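Local coordinates for group II chitinase (Ostrinia furnacalis, PDB 6JAY), which probably hydrolyses internal linkages of chitin as an endochitinase, this chain being a glycoside hydrolase family 18 catalytic domain of a much longer protein, at residues V195-Y200 and N228-Y233. Numbering follows the deposited sequence.
With NAG (2-acetamido-2-deoxy-beta-D-glucopyranose), chain B; JUK (2-amino-1-[(furan-2-yl)methyl]-5-oxo-3-({[(2S)-oxolan-2-yl]methyl}carbamoyl)-5H-dipyrido[1,2-a:2',3'-d]pyrimidin-1-ium), chain C.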
ATOM      1  N   VAL A 195      -4.017   2.580   5.853  1.00  8.29           N
ATOM      2  CA  VAL A 195      -4.953   1.494   5.613  1.00  7.89           C
ATOM      3  C   VAL A 195      -4.845   1.073   4.154  1.00  8.14           C
ATOM      4  O   VAL A 195      -5.031   1.892   3.248  1.00  7.93           O
ATOM      5  CB  VAL A 195      -6.385   1.906   5.965  1.00  7.63           C
ATOM      6  CG1 VAL A 195      -7.293   0.700   5.812  1.00  9.55           C
ATOM      7  CG2 VAL A 195      -6.452   2.457   7.390  1.00 11.41           C
ATOM      8  N   MET A 196      -4.560  -0.210   3.929  1.00  8.38           N
ATOM      9  CA  MET A 196      -4.340  -0.721   2.579  1.00  7.74           C
ATOM     10  C   MET A 196      -5.684  -1.060   1.937  1.00  7.89           C
ATOM     11  O   MET A 196      -6.046  -2.223   1.753  1.00  8.43           O
ATOM     12  CB  MET A 196      -3.387  -1.902   2.612  1.00 10.12           C
ATOM     13  CG  MET A 196      -1.989  -1.449   2.979  1.00  9.28           C
ATOM     14  SD  MET A 196      -0.770  -2.761   2.930  1.00 17.72           S
ATOM     15  CE  MET A 196      -1.301  -3.668   4.326  1.00 10.30           C
ATOM     16  N   THR A 197      -6.413   0.003   1.588  1.00  8.63           N
ATOM     17  CA  THR A 197      -7.752  -0.085   0.991  1.00  7.08           C
ATOM     18  C   THR A 197      -7.673  -0.468  -0.491  1.00  7.99           C
ATOM     19  O   THR A 197      -8.136   0.240  -1.385  1.00 10.40           O
ATOM     20  CB  THR A 197      -8.511   1.219   1.209  1.00  8.70           C
ATOM     21  OG1 THR A 197      -7.603   2.330   1.129  1.00 10.15           O
ATOM     22  CG2 THR A 197      -9.171   1.234   2.591  1.00  9.09           C
ATOM     23  N   TYR A 198      -7.066  -1.625  -0.728  1.00  8.40           N
ATOM     24  CA  TYR A 198      -6.939  -2.187  -2.065  1.00 10.31           C
ATOM     25  C   TYR A 198      -6.675  -3.673  -1.906  1.00  9.40           C
ATOM     26  O   TYR A 198      -6.565  -4.187  -0.787  1.00 10.14           O
ATOM     27  CB  TYR A 198      -5.849  -1.483  -2.886  1.00  9.95           C
ATOM     28  CG  TYR A 198      -4.545  -1.236  -2.142  1.00  7.39           C
ATOM     29  CD1 TYR A 198      -3.692  -2.283  -1.820  1.00 11.56           C
ATOM     30  CD2 TYR A 198      -4.167   0.054  -1.776  1.00  9.03           C
ATOM     31  CE1 TYR A 198      -2.498  -2.052  -1.148  1.00 10.12           C
ATOM     32  CE2 TYR A 198      -2.974   0.293  -1.102  1.00 10.59           C
ATOM     33  CZ  TYR A 198      -2.152  -0.768  -0.796  1.00  9.88           C
ATOM     34  OH  TYR A 198      -0.965  -0.540  -0.140  1.00 12.41           O
ATOM     35  N   ASP A 199      -6.581  -4.364  -3.039  1.00 10.58           N
ATOM     36  CA  ASP A 199      -6.519  -5.823  -3.065  1.00 11.03           C
ATOM     37  C   ASP A 199      -7.733  -6.456  -2.386  1.00  9.62           C
ATOM     38  O   ASP A 199      -7.637  -7.529  -1.788  1.00 12.88           O
ATOM     39  CB  ASP A 199      -5.204  -6.369  -2.499  1.00 12.06           C
ATOM     40  CG  ASP A 199      -4.007  -6.003  -3.352  1.00 13.27           C
ATOM     41  OD1 ASP A 199      -4.206  -5.606  -4.524  1.00 12.97           O
ATOM     42  OD2 ASP A 199      -2.862  -6.103  -2.850  1.00 15.98           O
ATOM     43  N   TYR A 200      -8.893  -5.797  -2.474  1.00 10.47           N
ATOM     44  CA  TYR A 200     -10.114  -6.436  -1.999  1.00 11.69           C
ATOM     45  C   TYR A 200     -10.463  -7.633  -2.860  1.00 12.63           C
ATOM     46  O   TYR A 200     -11.133  -8.565  -2.392  1.00 14.36           O
ATOM     47  CB  TYR A 200     -11.277  -5.455  -2.053  1.00  9.82           C
ATOM     48  CG  TYR A 200     -11.255  -4.382  -1.001  1.00 10.30           C
ATOM     49  CD1 TYR A 200     -11.749  -4.624   0.279  1.00 10.63           C
ATOM     50  CD2 TYR A 200     -10.743  -3.120  -1.287  1.00  9.50           C
ATOM     51  CE1 TYR A 200     -11.745  -3.643   1.233  1.00 11.26           C
ATOM     52  CE2 TYR A 200     -10.741  -2.127  -0.334  1.00 10.42           C
ATOM     53  CZ  TYR A 200     -11.247  -2.394   0.927  1.00  9.99           C
ATOM     54  OH  TYR A 200     -11.227  -1.399   1.865  1.00  9.89           O
ATOM     55  N   ASN A 228     -15.096   2.436   1.914  1.00 11.24           N
ATOM     56  CA  ASN A 228     -15.966   3.183   2.812  1.00 11.95           C
ATOM     57  C   ASN A 228     -16.216   2.416   4.107  1.00 11.42           C
ATOM     58  O   ASN A 228     -16.112   2.980   5.207  1.00 12.21           O
ATOM     59  CB  ASN A 228     -17.281   3.500   2.105  1.00 12.00           C
ATOM     60  CG  ASN A 228     -18.238   4.249   2.993  1.00 13.00           C
ATOM     61  OD1 ASN A 228     -17.882   5.258   3.586  1.00 13.32           O
ATOM     62  ND2 ASN A 228     -19.458   3.755   3.092  1.00 19.60           N
ATOM     63  N   TYR A 229     -16.565   1.130   3.999  1.00 11.16           N
ATOM     64  CA  TYR A 229     -16.741   0.327   5.205  1.00 11.72           C
ATOM     65  C   TYR A 229     -15.444   0.257   6.002  1.00 10.73           C
ATOM     66  O   TYR A 229     -15.434   0.461   7.222  1.00 10.67           O
ATOM     67  CB  TYR A 229     -17.219  -1.085   4.854  1.00 12.05           C
ATOM     68  CG  TYR A 229     -17.427  -1.923   6.095  1.00 14.04           C
ATOM     69  CD1 TYR A 229     -16.367  -2.586   6.696  1.00 15.87           C
ATOM     70  CD2 TYR A 229     -18.678  -2.013   6.687  1.00 14.34           C
ATOM     71  CE1 TYR A 229     -16.545  -3.323   7.847  1.00 16.28           C
ATOM     72  CE2 TYR A 229     -18.863  -2.753   7.845  1.00 17.63           C
ATOM     73  CZ  TYR A 229     -17.792  -3.406   8.412  1.00 20.34           C
ATOM     74  OH  TYR A 229     -17.967  -4.148   9.554  1.00 25.91           O
ATOM     75  N   THR A 230     -14.340  -0.045   5.318  1.00 10.13           N
ATOM     76  CA  THR A 230     -13.057  -0.252   5.986  1.00  9.14           C
ATOM     77  C   THR A 230     -12.641   0.970   6.798  1.00  8.98           C
ATOM     78  O   THR A 230     -12.210   0.849   7.949  1.00 10.64           O
ATOM     79  CB  THR A 230     -12.005  -0.565   4.922  1.00  9.36           C
ATOM     80  OG1 THR A 230     -12.248  -1.861   4.361  1.00  9.13           O
ATOM     81  CG2 THR A 230     -10.622  -0.525   5.522  1.00 10.77           C
ATOM     82  N   ILE A 231     -12.703   2.156   6.194  1.00  8.58           N
ATOM     83  CA  ILE A 231     -12.251   3.360   6.887  1.00  8.23           C
ATOM     84  C   ILE A 231     -13.149   3.654   8.083  1.00 11.00           C
ATOM     85  O   ILE A 231     -12.672   3.969   9.181  1.00 10.89           O
ATOM     86  CB  ILE A 231     -12.179   4.550   5.912  1.00  8.90           C
ATOM     87  CG1 ILE A 231     -11.135   4.299   4.813  1.00 10.69           C
ATOM     88  CG2 ILE A 231     -11.906   5.826   6.677  1.00 11.70           C
ATOM     89  CD1 ILE A 231      -9.710   4.113   5.315  1.00 11.58           C
ATOM     90  N   HIS A 232     -14.464   3.540   7.892  1.00 11.26           N
ATOM     91  CA  HIS A 232     -15.373   3.753   9.011  1.00 12.11           C
ATOM     92  C   HIS A 232     -15.172   2.712  10.102  1.00 12.69           C
ATOM     93  O   HIS A 232     -15.331   3.022  11.289  1.00 12.22           O
ATOM     94  CB  HIS A 232     -16.817   3.748   8.515  1.00 12.37           C
ATOM     95  CG  HIS A 232     -17.246   5.044   7.905  1.00 14.22           C
ATOM     96  ND1 HIS A 232     -17.325   5.242   6.543  1.00 14.40           N
ATOM     97  CD2 HIS A 232     -17.611   6.216   8.478  1.00 16.58           C
ATOM     98  CE1 HIS A 232     -17.718   6.480   6.303  1.00 15.22           C
ATOM     99  NE2 HIS A 232     -17.898   7.093   7.459  1.00 19.84           N
ATOM    100  N   TYR A 233     -14.802   1.487   9.725  1.00 10.16           N
ATOM    101  CA  TYR A 233     -14.576   0.447  10.722  1.00 10.03           C
ATOM    102  C   TYR A 233     -13.326   0.728  11.554  1.00  9.51           C
ATOM    103  O   TYR A 233     -13.336   0.549  12.778  1.00  9.83           O
ATOM    104  CB  TYR A 233     -14.505  -0.922  10.042  1.00 11.29           C
ATOM    105  CG  TYR A 233     -14.657  -2.080  11.000  1.00 11.65           C
ATOM    106  CD1 TYR A 233     -15.835  -2.270  11.703  1.00 14.23           C
ATOM    107  CD2 TYR A 233     -13.621  -2.978  11.209  1.00  9.84           C
ATOM    108  CE1 TYR A 233     -15.979  -3.326  12.587  1.00 12.50           C
ATOM    109  CE2 TYR A 233     -13.763  -4.051  12.086  1.00 11.41           C
ATOM    110  CZ  TYR A 233     -14.945  -4.211  12.774  1.00 13.59           C
ATOM    111  OH  TYR A 233     -15.099  -5.266  13.653  1.00 15.08           O
TER
HETATM  112  C1  NAG B2101     -20.426   4.393   3.941  1.00 24.72           C
HETATM  113  C2  NAG B2101     -21.830   4.342   3.331  1.00 27.12           C
HETATM  114  C3  NAG B2101     -22.863   4.882   4.319  1.00 36.87           C
HETATM  115  C4  NAG B2101     -22.742   4.171   5.660  1.00 36.61           C
HETATM  116  C5  NAG B2101     -21.308   4.274   6.167  1.00 34.06           C
HETATM  117  C6  NAG B2101     -21.077   3.533   7.464  1.00 34.89           C
HETATM  118  C7  NAG B2101     -22.419   4.607   0.959  1.00 28.59           C
HETATM  119  C8  NAG B2101     -22.985   3.223   1.042  1.00 32.39           C
HETATM  120  N2  NAG B2101     -21.881   5.090   2.085  1.00 28.91           N
HETATM  121  O3  NAG B2101     -24.166   4.689   3.781  1.00 38.67           O
HETATM  122  O4  NAG B2101     -23.628   4.755   6.608  1.00 45.96           O
HETATM  123  O5  NAG B2101     -20.417   3.708   5.195  1.00 29.64           O
HETATM  124  O6  NAG B2101     -20.746   2.167   7.247  1.00 35.42           O
HETATM  125  O7  NAG B2101     -22.451   5.261  -0.078  1.00 39.37           O
HETATM  126  C1  JUK C2102       3.897  -7.209  -5.715  0.55 47.84           C
HETATM  127  C10 JUK C2102      -0.595 -14.014  -3.561  0.96 37.81           C
HETATM  128  C11 JUK C2102       1.282  -9.176  -3.291  0.93 38.21           C
HETATM  129  C12 JUK C2102      -0.979  -9.866  -2.349  0.97 30.38           C
HETATM  130  C13 JUK C2102       0.184 -10.299  -3.071  1.00 33.52           C
HETATM  131  C14 JUK C2102       0.261 -11.674  -3.428  0.35 42.04           C
HETATM  132  C15 JUK C2102      -3.221 -10.430  -1.373  0.91 25.05           C
HETATM  133  C16 JUK C2102      -2.019 -10.810  -2.068  0.86 27.80           C
HETATM  134  C17 JUK C2102      -1.884 -12.143  -2.474  1.00 28.33           C
HETATM  135  C18 JUK C2102      -5.331 -10.957  -0.447  0.85 25.61           C
HETATM  136  C19 JUK C2102      -4.051 -12.590  -1.497  0.90 24.90           C
HETATM  137  C2  JUK C2102       4.983  -6.436  -6.623  1.00 23.82           C
HETATM  138  C20 JUK C2102      -5.086 -13.587  -1.229  0.99 27.05           C
HETATM  139  C21 JUK C2102      -6.261 -13.200  -0.540  1.00 26.55           C
HETATM  140  C22 JUK C2102      -6.384 -11.875  -0.149  0.63 27.54           C
HETATM  141  C3  JUK C2102       4.882  -6.951  -7.860  1.00 29.29           C
HETATM  142  C4  JUK C2102       3.574  -8.289  -6.410  1.00 34.44           C
HETATM  143  C5  JUK C2102       2.358  -9.130  -5.872  0.84 50.72           C
HETATM  144  C6  JUK C2102      -2.449 -14.767  -5.167  1.00 39.07           C
HETATM  145  C7  JUK C2102      -2.430 -15.161  -6.583  0.79 43.69           C
HETATM  146  C8  JUK C2102      -1.118 -15.050  -6.999  0.66 51.87           C
HETATM  147  C9  JUK C2102      -1.145 -14.456  -4.915  0.66 44.10           C
HETATM  148  N1  JUK C2102       2.174  -8.730  -4.473  0.58 54.21           N
HETATM  149  N2  JUK C2102       1.400 -12.127  -4.111  0.61 43.86           N
HETATM  150  N3  JUK C2102      -0.743 -12.553  -3.161  0.52 32.08           N
HETATM  151  N4  JUK C2102      -2.892 -13.006  -2.183  0.92 27.10           N
HETATM  152  N5  JUK C2102      -4.207 -11.366  -1.114  0.62 24.40           N
HETATM  153  O1  JUK C2102      -3.387  -9.099  -0.954  0.42 30.29           O
HETATM  154  O2  JUK C2102       3.564  -7.744  -7.862  0.95 30.74           O
HETATM  155  O3  JUK C2102      -0.394 -14.649  -6.000  0.72 54.24           O
HETATM  156  O4  JUK C2102       1.466  -8.518  -2.278  0.33 42.08           O
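Tyr200 and Thr230 form the polar end of a small, buried, mostly apolar contact between the C-terminal end of strand 192-195, with the loop that follows it, and helix 227-236 on the outside of the barrel. The phenol OH of Tyr200 donates to Thr230 OG1 over 2.7 Å, with the acceptor in the plane of the ring at its edge. Thr230 OG1 thus accepts from the tyrosine, and its one proton is shared between the carbonyl oxygens of Pro172, in a neighbouring loop, and Asn226, just ahead of the helix. The Thr230 methyl, CG2, lies anti to the backbone N and packs against Val195 CG1 at the strand end (3.6 Å) and Thr197 CG2 in the loop (3.7 Å). The tip of Ile231 completes the apolar patch: CD1 sits 4.0 Å from Val195 CB, and the Ile231 side chain crosses that of Thr197 at about a right angle. Thr197 turns its methyl to the helix while OG1 bonds to the carbonyl of Gly247 on the next strand.

This is the strand-to-helix layer of the TIM barrel of family 18. Val195, Thr197 and Ile231 also touch strand 244-257, which runs parallel to 192-195. Met196 points away from the helix, and both it and Tyr198 touch Met344 of strand 342-346; Asp199 OD2 comes within 3.6 Å of O1 of the bound dipyridopyrimidine ligand. Across the helix from the strand, Asn228 ND2 carries an N-linked N-acetylglucosamine; C5 of the sugar lies over one face of the His232 ring, whose ND1 donates to Asn228 O at 2.9 Å.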